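Local coordinates for beta-d-glucoside glucohydrolase (Hypocrea jecorina, PDB 3ZZ1), which probably hydrolyses terminal, non-reducing beta-D-glucosyl residues with release of beta-D-glucose, a step in cellulose degradation, at residues Thr436-Glu441 and His481-Ile486; Phe75-Gln80 and Ala503-Gln508; Asn369-Asp374 and Ser384-Tyr389. All coordinates share one frame; numbering follows the deposited sequence.

In the fold
All three contacts are buried, with centres about 11 Å apart for contacts 1 and 2 and about 13 Å for each other pair. Contact 1 joins the ends of strands 430-437 and 476-482 in the mixed sheet of the C-terminal family domain. Contact 2 sets the loop after adjacent strand 497-502 against 75-80 of the N-terminal family domain, fastening a strand-end loop to the other domain. Contact 3 lies in the loop between strand 348-352 and helix 395-404. In sequence, contact 3 closes before contact 1 opens, and both are nested within contact 2. Thr-436 OG1 hydrogen-bonds Asp-374 OD2 (1 and 3), Ser-482 N probably bonds Gly-504 O (1 and 2), and Ser-507 packs on Tyr-389 (2 and 3).

Contact 1: Thr436-Glu441 and His481-Ile486; sequences TADSGE and HSVGAI
Val-483 keeps CG1 beside its own backbone N (chi1 -71°), which turns CG2 into the place between N and the carbonyl carbon and presents both methyls to Asp-438 and Ser-439. In Ser-482 the hydroxyl is anti to N (chi1 -173°), beside the carbonyl carbon, which points it toward both the Ala-437 methyl and Gly-484 O. These groups meet where two neighbouring parallel strands end, 430-437 and 476-482, which form a beta-alpha-beta unit with helix 462-472 in the C-terminal family domain. Thr-436 with His-481 and Ala-437 with Ser-482 form parallel bridges, the CA atoms of each pair 4.8 Å apart. The evidence for the pairing is completed by two backbone hydrogen bonds, from Ala-437 N to His-481 O at 3.3 Å and from Val-483 N to Ala-437 O at 3.3 Å; in the second the donor stands 39° out of the carbonyl plane.

Beyond the pairing the chains diverge, and the valine fills the fork. Its CG2 comes to 3.3 Å from Ser-439 OG, while CG1 lies 3.7 Å from Asp-438 OD1. The Ser-439 hydroxyl has its polar partner in Gly-124 O, and Asp-438 OD1 accepts a bond from Ser-439 N, which comes from above the carboxylate plane.

Within 481-486, Ser-482 OG gives a hydrogen bond to Gly-484 O, 2.6 Å away and on a lone pair in the carbonyl plane, which holds the turn after the strand. An alanine here has no hydroxyl to give, and with the Gly-484 carbonyl left without this donor the turn would probably be less firmly held. That same OG lies 3.5 Å from Ala-437 CB, and Ile-486 reaches the same methyl with its CD1 at 3.7 Å.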
ATOM      1  N   THR A 436      -2.656   4.761 -20.031  1.00 12.73           N
ATOM      2  CA  THR A 436      -1.907   4.594 -18.787  1.00 12.35           C
ATOM      3  C   THR A 436      -1.455   5.920 -18.180  1.00 12.18           C
ATOM      4  O   THR A 436      -1.449   6.961 -18.843  1.00 11.75           O
ATOM      5  CB  THR A 436      -0.621   3.751 -18.987  1.00 12.61           C
ATOM      6  OG1 THR A 436       0.233   4.393 -19.942  1.00 12.46           O
ATOM      7  CG2 THR A 436      -0.926   2.315 -19.428  1.00 12.17           C
ATOM      8  N   ALA A 437      -1.092   5.855 -16.902  1.00 11.79           N
ATOM      9  CA  ALA A 437      -0.235   6.843 -16.261  1.00 11.48           C
ATOM     10  C   ALA A 437       0.707   6.096 -15.320  1.00 11.28           C
ATOM     11  O   ALA A 437       0.323   5.091 -14.717  1.00 10.97           O
ATOM     12  CB  ALA A 437      -1.047   7.876 -15.516  1.00 11.72           C
ATOM     13  N   ASP A 438       1.939   6.583 -15.217  1.00 10.97           N
ATOM     14  CA  ASP A 438       2.989   5.905 -14.469  1.00 11.01           C
ATOM     15  C   ASP A 438       3.649   6.889 -13.507  1.00 10.83           C
ATOM     16  O   ASP A 438       3.521   8.107 -13.669  1.00 10.84           O
ATOM     17  CB  ASP A 438       4.026   5.310 -15.442  1.00 10.94           C
ATOM     18  CG  ASP A 438       4.782   4.107 -14.859  1.00 11.29           C
ATOM     19  OD1 ASP A 438       4.553   3.746 -13.685  1.00 10.35           O
ATOM     20  OD2 ASP A 438       5.614   3.514 -15.588  1.00 11.14           O
ATOM     21  N   SER A 439       4.320   6.350 -12.491  1.00 10.96           N
ATOM     22  CA  SER A 439       5.140   7.129 -11.550  1.00 10.92           C
ATOM     23  C   SER A 439       6.032   6.179 -10.747  1.00 11.09           C
ATOM     24  O   SER A 439       5.872   4.956 -10.822  1.00 11.27           O
ATOM     25  CB  SER A 439       4.275   7.989 -10.615  1.00 10.79           C
ATOM     26  OG  SER A 439       3.656   7.213  -9.603  1.00 10.26           O
ATOM     27  N   GLY A 440       6.972   6.730  -9.985  1.00 11.07           N
ATOM     28  CA  GLY A 440       7.825   5.888  -9.149  1.00 11.35           C
ATOM     29  C   GLY A 440       8.750   6.627  -8.209  1.00 11.44           C
ATOM     30  O   GLY A 440       8.546   7.802  -7.911  1.00 11.30           O
ATOM     31  N   GLU A 441       9.777   5.920  -7.750  1.00 11.90           N
ATOM     32  CA  GLU A 441      10.743   6.457  -6.798  1.00 12.16           C
ATOM     33  C   GLU A 441      11.623   7.530  -7.438  1.00 12.46           C
ATOM     34  O   GLU A 441      11.970   7.446  -8.620  1.00 12.60           O
ATOM     35  CB  GLU A 441      11.594   5.326  -6.226  1.00 12.21           C
ATOM     36  CG  GLU A 441      12.335   5.693  -4.946  1.00 12.48           C
ATOM     37  CD  GLU A 441      12.944   4.494  -4.260  1.00 12.56           C
ATOM     38  OE1 GLU A 441      12.561   3.352  -4.598  1.00 12.57           O
ATOM     39  OE2 GLU A 441      13.800   4.697  -3.376  1.00 12.83           O
ATOM     40  N   HIS A 481      -4.783   1.645 -17.034  1.00 12.54           N
ATOM     41  CA  HIS A 481      -3.842   1.083 -16.071  1.00 12.80           C
ATOM     42  C   HIS A 481      -3.001   2.218 -15.505  1.00 12.70           C
ATOM     43  O   HIS A 481      -2.298   2.903 -16.241  1.00 12.65           O
ATOM     44  CB  HIS A 481      -2.962   0.004 -16.711  1.00 12.70           C
ATOM     45  CG  HIS A 481      -3.708  -1.243 -17.082  1.00 13.61           C
ATOM     46  ND1 HIS A 481      -4.195  -1.470 -18.352  1.00 13.35           N
ATOM     47  CD2 HIS A 481      -4.054  -2.327 -16.348  1.00 14.36           C
ATOM     48  CE1 HIS A 481      -4.808  -2.640 -18.385  1.00 13.93           C
ATOM     49  NE2 HIS A 481      -4.737  -3.182 -17.182  1.00 14.92           N
ATOM     50  N   SER A 482      -3.076   2.421 -14.193  1.00 12.72           N
ATOM     51  CA  SER A 482      -2.529   3.635 -13.599  1.00 12.57           C
ATOM     52  C   SER A 482      -2.086   3.506 -12.146  1.00 12.56           C
ATOM     53  O   SER A 482      -2.725   2.822 -11.342  1.00 12.62           O
ATOM     54  CB  SER A 482      -3.550   4.769 -13.713  1.00 12.53           C
ATOM     55  OG  SER A 482      -2.982   5.998 -13.298  1.00 13.07           O
ATOM     56  N   VAL A 483      -0.994   4.202 -11.836  1.00 12.32           N
ATOM     57  CA  VAL A 483      -0.445   4.335 -10.488  1.00 12.05           C
ATOM     58  C   VAL A 483      -1.303   5.198  -9.561  1.00 12.09           C
ATOM     59  O   VAL A 483      -1.048   5.261  -8.359  1.00 11.90           O
ATOM     60  CB  VAL A 483       0.967   4.965 -10.529  1.00 11.90           C
ATOM     61  CG1 VAL A 483       1.978   3.982 -11.096  1.00 11.98           C
ATOM     62  CG2 VAL A 483       0.951   6.264 -11.335  1.00 11.84           C
ATOM     63  N   GLY A 484      -2.300   5.877 -10.122  1.00 12.31           N
ATOM     64  CA  GLY A 484      -3.152   6.776  -9.343  1.00 12.21           C
ATOM     65  C   GLY A 484      -4.168   7.523 -10.183  1.00 12.44           C
ATOM     66  O   GLY A 484      -4.277   7.293 -11.394  1.00 12.34           O
ATOM     67  N   ALA A 485      -4.904   8.423  -9.530  1.00 12.50           N
ATOM     68  CA  ALA A 485      -5.970   9.195 -10.164  1.00 13.04           C
ATOM     69  C   ALA A 485      -5.536   9.912 -11.436  1.00 13.31           C
ATOM     70  O   ALA A 485      -4.446  10.475 -11.508  1.00 13.25           O
ATOM     71  CB  ALA A 485      -6.563  10.188  -9.183  1.00 13.16           C
ATOM     72  N   ILE A 486      -6.410   9.854 -12.433  1.00 13.62           N
ATOM     73  CA  ILE A 486      -6.273  10.582 -13.682  1.00 14.08           C
ATOM     74  C   ILE A 486      -7.566  11.365 -13.831  1.00 14.46           C
ATOM     75  O   ILE A 486      -8.634  10.848 -13.505  1.00 15.02           O
ATOM     76  CB  ILE A 486      -6.126   9.605 -14.876  1.00 14.19           C
ATOM     77  CG1 ILE A 486      -4.750   8.944 -14.871  1.00 14.18           C
ATOM     78  CG2 ILE A 486      -6.406  10.290 -16.225  1.00 13.99           C
ATOM     79  CD1 ILE A 486      -4.690   7.675 -15.712  1.00 14.87           C
TER

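Contact 2: Phe75-Gln80 and Ala503-Gln508; sequences FTPGVQ and AGLPSQ
Gln-80 makes the polar part of this contact, using both ends of its amide on the backbone of Ala-503 to Leu-505. With CG anti to the backbone N (chi1 -162°) and a bend at the next torsion, the amide drops onto the loop. OE1 accepts Leu-505 N at 3.0 Å, the donor standing 67° out of the carbonyl plane, well off any lone pair. NE2 donates to Ala-503 O at 2.9 Å, a bond tilted from the amide plane. Bonds at both OE1 and NE2 probably limit the turning of the amide, though neither donor lies in the plane of the carbonyl it meets. Between them passes Gly-504, whose CA is 3.4 Å from Gln-80 OE1; a CB there would run into that oxygen, and the positive phi (72°) is likewise easiest for a residue without a side chain.

The apolar part centres on Leu-505. Its CB meets Pro-77 CG at 3.7 Å, the two side chains crossing at about a right angle, and its CD1 reaches Val-79 CG1 at 3.9 Å. Farther along, polar and apolar atoms mix: Thr-76 CG2 lies 3.6 Å from Pro-506 O, and Pro-77 CD packs 3.4 Å from Leu-505 O. Ser-507 OG lies 3.6 Å from Phe-75 O, but its hydrogen bond goes to Ala-74 O.

Pro-77 is the N-cap of helix 78-83, so this helix start sits against the loop between strand 497-502 and helix 510-518. Trp-127 packs on Pro-77 and Leu-505, helix 320-329 touches Thr-76 and Pro-506, and His-481 of strand 476-482 meets Ala-503 and Pro-506.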
ATOM      1  N   PHE A  75       4.050  -9.932  -7.602  1.00 11.94           N
ATOM      2  CA  PHE A  75       2.722  -9.715  -7.046  1.00 11.61           C
ATOM      3  C   PHE A  75       2.209  -8.335  -7.434  1.00 11.47           C
ATOM      4  O   PHE A  75       2.984  -7.467  -7.847  1.00 11.59           O
ATOM      5  CB  PHE A  75       2.723  -9.911  -5.526  1.00 11.61           C
ATOM      6  CG  PHE A  75       2.985 -11.334  -5.101  1.00 11.41           C
ATOM      7  CD1 PHE A  75       4.289 -11.788  -4.907  1.00 11.29           C
ATOM      8  CD2 PHE A  75       1.928 -12.219  -4.902  1.00 11.24           C
ATOM      9  CE1 PHE A  75       4.541 -13.098  -4.516  1.00 11.59           C
ATOM     10  CE2 PHE A  75       2.164 -13.535  -4.508  1.00 11.67           C
ATOM     11  CZ  PHE A  75       3.474 -13.978  -4.318  1.00 12.22           C
ATOM     12  N   THR A  76       0.897  -8.145  -7.336  1.00 11.05           N
ATOM     13  CA  THR A  76       0.306  -6.841  -7.590  1.00 10.75           C
ATOM     14  C   THR A  76       0.847  -5.862  -6.557  1.00 10.64           C
ATOM     15  O   THR A  76       1.151  -6.267  -5.432  1.00 10.41           O
ATOM     16  CB  THR A  76      -1.233  -6.877  -7.485  1.00 10.59           C
ATOM     17  OG1 THR A  76      -1.619  -7.220  -6.147  1.00 10.34           O
ATOM     18  CG2 THR A  76      -1.824  -7.889  -8.467  1.00 10.70           C
ATOM     19  N   PRO A  77       0.992  -4.577  -6.939  1.00 10.70           N
ATOM     20  CA  PRO A  77       1.254  -3.526  -5.959  1.00 10.51           C
ATOM     21  C   PRO A  77       0.212  -3.522  -4.844  1.00 10.29           C
ATOM     22  O   PRO A  77      -0.922  -3.974  -5.047  1.00 10.22           O
ATOM     23  CB  PRO A  77       1.116  -2.255  -6.788  1.00 10.40           C
ATOM     24  CG  PRO A  77       1.592  -2.660  -8.136  1.00 10.83           C
ATOM     25  CD  PRO A  77       1.130  -4.076  -8.322  1.00 10.63           C
ATOM     26  N   GLY A  78       0.599  -3.007  -3.683  1.00 10.09           N
ATOM     27  CA  GLY A  78      -0.312  -2.871  -2.549  1.00 10.17           C
ATOM     28  C   GLY A  78      -1.616  -2.153  -2.867  1.00 10.08           C
ATOM     29  O   GLY A  78      -2.664  -2.495  -2.313  1.00 10.18           O
ATOM     30  N   VAL A  79      -1.560  -1.162  -3.758  1.00 10.12           N
ATOM     31  CA  VAL A  79      -2.757  -0.377  -4.101  1.00 10.03           C
ATOM     32  C   VAL A  79      -3.850  -1.258  -4.734  1.00  9.98           C
ATOM     33  O   VAL A  79      -5.044  -1.083  -4.453  1.00  9.86           O
ATOM     34  CB  VAL A  79      -2.426   0.884  -4.965  1.00 10.00           C
ATOM     35  CG1 VAL A  79      -2.054   0.513  -6.405  1.00 10.08           C
ATOM     36  CG2 VAL A  79      -3.586   1.883  -4.943  1.00  9.65           C
ATOM     37  N   GLN A  80      -3.428  -2.221  -5.554  1.00  9.82           N
ATOM     38  CA  GLN A  80      -4.356  -3.162  -6.180  1.00  9.79           C
ATOM     39  C   GLN A  80      -4.980  -4.091  -5.137  1.00  9.78           C
ATOM     40  O   GLN A  80      -6.181  -4.371  -5.190  1.00  9.37           O
ATOM     41  CB  GLN A  80      -3.662  -3.966  -7.283  1.00  9.65           C
ATOM     42  CG  GLN A  80      -4.624  -4.640  -8.265  1.00  9.72           C
ATOM     43  CD  GLN A  80      -5.355  -3.648  -9.165  1.00  9.68           C
ATOM     44  OE1 GLN A  80      -5.118  -2.443  -9.105  1.00  9.38           O
ATOM     45  NE2 GLN A  80      -6.238  -4.160 -10.013  1.00  9.84           N
ATOM     46  N   ALA A 503      -8.543  -0.359 -14.321  1.00 11.31           N
ATOM     47  CA  ALA A 503      -7.955  -1.679 -14.124  1.00 11.27           C
ATOM     48  C   ALA A 503      -6.827  -1.689 -13.085  1.00 11.18           C
ATOM     49  O   ALA A 503      -6.453  -2.746 -12.587  1.00 11.26           O
ATOM     50  CB  ALA A 503      -7.477  -2.236 -15.450  1.00 11.28           C
ATOM     51  N   GLY A 504      -6.292  -0.514 -12.768  1.00 11.03           N
ATOM     52  CA  GLY A 504      -5.255  -0.385 -11.746  1.00 11.14           C
ATOM     53  C   GLY A 504      -3.895  -0.916 -12.162  1.00 11.12           C
ATOM     54  O   GLY A 504      -3.443  -0.681 -13.279  1.00 11.27           O
ATOM     55  N   LEU A 505      -3.237  -1.624 -11.251  1.00 11.20           N
ATOM     56  CA  LEU A 505      -1.898  -2.154 -11.509  1.00 11.50           C
ATOM     57  C   LEU A 505      -1.869  -3.659 -11.257  1.00 11.65           C
ATOM     58  O   LEU A 505      -1.701  -4.100 -10.120  1.00 11.90           O
ATOM     59  CB  LEU A 505      -0.844  -1.432 -10.668  1.00 11.32           C
ATOM     60  CG  LEU A 505      -0.706   0.080 -10.839  1.00 11.03           C
ATOM     61  CD1 LEU A 505       0.027   0.659  -9.650  1.00 10.13           C
ATOM     62  CD2 LEU A 505      -0.017   0.451 -12.157  1.00 10.37           C
ATOM     63  N   PRO A 506      -2.049  -4.448 -12.329  1.00 11.88           N
ATOM     64  CA  PRO A 506      -2.328  -5.883 -12.241  1.00 12.02           C
ATOM     65  C   PRO A 506      -1.111  -6.809 -12.214  1.00 12.09           C
ATOM     66  O   PRO A 506      -1.264  -8.019 -12.013  1.00 12.16           O
ATOM     67  CB  PRO A 506      -3.136  -6.140 -13.514  1.00 12.17           C
ATOM     68  CG  PRO A 506      -2.591  -5.159 -14.486  1.00 11.83           C
ATOM     69  CD  PRO A 506      -2.239  -3.935 -13.699  1.00 11.74           C
ATOM     70  N   SER A 507       0.077  -6.252 -12.424  1.00 12.18           N
ATOM     71  CA  SER A 507       1.295  -7.054 -12.576  1.00 12.24           C
ATOM     72  C   SER A 507       1.157  -8.096 -13.707  1.00 12.27           C
ATOM     73  O   SER A 507       0.488  -7.837 -14.717  1.00 12.12           O
ATOM     74  CB  SER A 507       1.693  -7.703 -11.248  1.00 12.10           C
ATOM     75  OG  SER A 507       2.958  -8.318 -11.356  1.00 12.26           O
ATOM     76  N   GLN A 508       1.766  -9.266 -13.515  1.00 12.23           N
ATOM     77  CA  GLN A 508       1.909 -10.292 -14.561  1.00 12.31           C
ATOM     78  C   GLN A 508       0.603 -10.882 -15.107  1.00 12.34           C
ATOM     79  O   GLN A 508       0.595 -11.460 -16.196  1.00 12.61           O
ATOM     80  CB  GLN A 508       2.821 -11.421 -14.063  1.00 12.14           C
ATOM     81  CG  GLN A 508       2.248 -12.215 -12.893  1.00 12.50           C
ATOM     82  CD  GLN A 508       3.300 -12.985 -12.119  1.00 12.04           C
ATOM     83  OE1 GLN A 508       4.373 -12.461 -11.807  1.00 12.40           O
ATOM     84  NE2 GLN A 508       2.987 -14.227 -11.779  1.00 11.43           N
TER

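Contact 3: Asn369-Asp374 and Ser384-Tyr389; sequences NDKGCD and SGAVNY
Lys-371 meets Ala-386, Val-387 and Tyr-389 in a van der Waals contact between two parts of one long loop, the one between strand 348-352 and helix 395-404 in the C-terminal family domain. The evidence lies in its aliphatic chain, which runs alongside 386-389. CG lies 3.7 Å from Ala-386 CB, a methyl that also sits 3.5 Å from Asp-370 O. The bend at chi2 and the extended chi3 (173°) bring CE to 3.3 Å from Val-387 O and 3.4 Å from Tyr-389 CE2, where it approaches the ring obliquely; the bend at chi4 sets only NZ.

Asp-370 and Lys-371 both have positive phi, and an inverse gamma turn follows, centred on Gly-372. Next comes Cys-373, whose disulfide to Cys-368 closes a small ring around this turn. Asp-370 itself forms a salt bridge with Arg-67 and a hydrogen bond with Tyr-443.

The ammonium group finds its hydrogen-bond partner in Asn-364 OD1, and the ND2 of that asparagine bonds Tyr-389 O, so one amide serves both segments. The charge on NZ would probably polarise the adjoining CE, making its approach to the Val-387 carbonyl electrostatically favourable.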
ATOM      1  N   ASN A 369      15.217  -0.774 -16.417  1.00 18.85           N
ATOM      2  CA  ASN A 369      15.690  -1.166 -15.086  1.00 18.20           C
ATOM      3  C   ASN A 369      14.828  -0.540 -13.988  1.00 17.62           C
ATOM      4  O   ASN A 369      14.394   0.612 -14.106  1.00 17.40           O
ATOM      5  CB  ASN A 369      17.169  -0.805 -14.884  1.00 18.29           C
ATOM      6  CG  ASN A 369      18.121  -1.730 -15.650  1.00 19.27           C
ATOM      7  OD1 ASN A 369      19.295  -1.397 -15.855  1.00 20.09           O
ATOM      8  ND2 ASN A 369      17.624  -2.890 -16.071  1.00 18.70           N
ATOM      9  N   ASP A 370      14.585  -1.314 -12.928  1.00 16.93           N
ATOM     10  CA  ASP A 370      13.693  -0.925 -11.831  1.00 16.26           C
ATOM     11  C   ASP A 370      12.290  -0.571 -12.339  1.00 15.75           C
ATOM     12  O   ASP A 370      11.558   0.187 -11.706  1.00 15.37           O
ATOM     13  CB  ASP A 370      14.300   0.221 -11.007  1.00 16.40           C
ATOM     14  CG  ASP A 370      15.667  -0.123 -10.431  1.00 16.88           C
ATOM     15  OD1 ASP A 370      16.054  -1.315 -10.413  1.00 17.84           O
ATOM     16  OD2 ASP A 370      16.358   0.808  -9.981  1.00 17.83           O
ATOM     17  N   LYS A 371      11.938  -1.150 -13.487  1.00 15.22           N
ATOM     18  CA  LYS A 371      10.702  -0.857 -14.209  1.00 14.77           C
ATOM     19  C   LYS A 371      10.519   0.635 -14.507  1.00 14.73           C
ATOM     20  O   LYS A 371       9.393   1.147 -14.514  1.00 14.43           O
ATOM     21  CB  LYS A 371       9.481  -1.456 -13.489  1.00 14.84           C
ATOM     22  CG  LYS A 371       9.475  -2.980 -13.446  1.00 14.29           C
ATOM     23  CD  LYS A 371       9.334  -3.570 -14.843  1.00 15.20           C
ATOM     24  CE  LYS A 371       9.499  -5.082 -14.829  1.00 15.42           C
ATOM     25  NZ  LYS A 371      10.886  -5.497 -15.115  1.00 16.25           N
ATOM     26  N   GLY A 372      11.636   1.319 -14.765  1.00 14.74           N
ATOM     27  CA  GLY A 372      11.636   2.752 -15.077  1.00 14.85           C
ATOM     28  C   GLY A 372      11.225   3.056 -16.508  1.00 15.12           C
ATOM     29  O   GLY A 372      11.985   3.667 -17.267  1.00 15.15           O
ATOM     30  N   CYS A 373      10.025   2.612 -16.878  1.00 15.10           N
ATOM     31  CA  CYS A 373       9.447   2.884 -18.196  1.00 15.34           C
ATOM     32  C   CYS A 373       7.974   2.501 -18.219  1.00 14.93           C
ATOM     33  O   CYS A 373       7.534   1.601 -17.489  1.00 14.88           O
ATOM     34  CB  CYS A 373      10.206   2.160 -19.321  1.00 15.41           C
ATOM     35  SG  CYS A 373       9.816   0.398 -19.530  1.00 17.75           S
ATOM     36  N   ASP A 374       7.219   3.217 -19.045  1.00 14.48           N
ATOM     37  CA  ASP A 374       5.834   2.884 -19.328  1.00 14.10           C
ATOM     38  C   ASP A 374       5.749   2.516 -20.807  1.00 13.76           C
ATOM     39  O   ASP A 374       5.191   3.252 -21.620  1.00 13.98           O
ATOM     40  CB  ASP A 374       4.911   4.061 -18.985  1.00 14.08           C
ATOM     41  CG  ASP A 374       3.439   3.716 -19.130  1.00 14.26           C
ATOM     42  OD1 ASP A 374       3.098   2.515 -19.183  1.00 15.13           O
ATOM     43  OD2 ASP A 374       2.617   4.650 -19.196  1.00 15.02           O
ATOM     44  N   SER A 384      12.564   0.978  -6.271  1.00 11.88           N
ATOM     45  CA  SER A 384      12.975  -0.160  -5.451  1.00 11.89           C
ATOM     46  C   SER A 384      11.839  -1.153  -5.182  1.00 11.88           C
ATOM     47  O   SER A 384      12.088  -2.295  -4.788  1.00 12.10           O
ATOM     48  CB  SER A 384      13.541   0.335  -4.117  1.00 12.06           C
ATOM     49  OG  SER A 384      12.509   0.874  -3.298  1.00 11.75           O
ATOM     50  N   GLY A 385      10.602  -0.708  -5.388  1.00 11.68           N
ATOM     51  CA  GLY A 385       9.424  -1.533  -5.129  1.00 11.83           C
ATOM     52  C   GLY A 385       8.925  -2.299  -6.334  1.00 12.09           C
ATOM     53  O   GLY A 385       7.864  -2.923  -6.281  1.00 11.86           O
ATOM     54  N   ALA A 386       9.691  -2.245  -7.421  1.00 12.31           N
ATOM     55  CA  ALA A 386       9.392  -3.001  -8.631  1.00 12.60           C
ATOM     56  C   ALA A 386      10.247  -4.270  -8.682  1.00 12.85           C
ATOM     57  O   ALA A 386      11.297  -4.336  -8.039  1.00 12.88           O
ATOM     58  CB  ALA A 386       9.642  -2.132  -9.858  1.00 12.56           C
ATOM     59  N   VAL A 387       9.786  -5.275  -9.428  1.00 13.18           N
ATOM     60  CA  VAL A 387      10.521  -6.542  -9.591  1.00 13.57           C
ATOM     61  C   VAL A 387      10.487  -7.033 -11.045  1.00 14.07           C
ATOM     62  O   VAL A 387       9.767  -6.481 -11.878  1.00 14.21           O
ATOM     63  CB  VAL A 387       9.970  -7.681  -8.673  1.00 13.29           C
ATOM     64  CG1 VAL A 387      10.105  -7.336  -7.190  1.00 13.31           C
ATOM     65  CG2 VAL A 387       8.526  -8.012  -9.024  1.00 13.37           C
ATOM     66  N   ASN A 388      11.263  -8.079 -11.332  1.00 14.57           N
ATOM     67  CA  ASN A 388      11.238  -8.755 -12.625  1.00 14.91           C
ATOM     68  C   ASN A 388       9.970  -9.588 -12.807  1.00 14.86           C
ATOM     69  O   ASN A 388       9.502 -10.237 -11.865  1.00 14.55           O
ATOM     70  CB  ASN A 388      12.439  -9.697 -12.753  1.00 15.33           C
ATOM     71  CG  ASN A 388      13.765  -8.966 -12.821  1.00 16.37           C
ATOM     72  OD1 ASN A 388      14.697  -9.296 -12.085  1.00 18.44           O
ATOM     73  ND2 ASN A 388      13.870  -7.990 -13.717  1.00 17.03           N
ATOM     74  N   TYR A 389       9.428  -9.567 -14.025  1.00 14.60           N
ATOM     75  CA  TYR A 389       8.312 -10.427 -14.394  1.00 14.41           C
ATOM     76  C   TYR A 389       8.811 -11.800 -14.828  1.00 14.21           C
ATOM     77  O   TYR A 389       9.681 -11.898 -15.692  1.00 14.63           O
ATOM     78  CB  TYR A 389       7.500  -9.808 -15.535  1.00 14.26           C
ATOM     79  CG  TYR A 389       6.737  -8.564 -15.152  1.00 14.22           C
ATOM     80  CD1 TYR A 389       5.731  -8.608 -14.180  1.00 14.22           C
ATOM     81  CD2 TYR A 389       7.005  -7.347 -15.771  1.00 13.19           C
ATOM     82  CE1 TYR A 389       5.028  -7.463 -13.821  1.00 13.81           C
ATOM     83  CE2 TYR A 389       6.302  -6.204 -15.430  1.00 13.58           C
ATOM     84  CZ  TYR A 389       5.319  -6.265 -14.454  1.00 13.57           C
ATOM     85  OH  TYR A 389       4.626  -5.127 -14.123  1.00 12.90           O
TER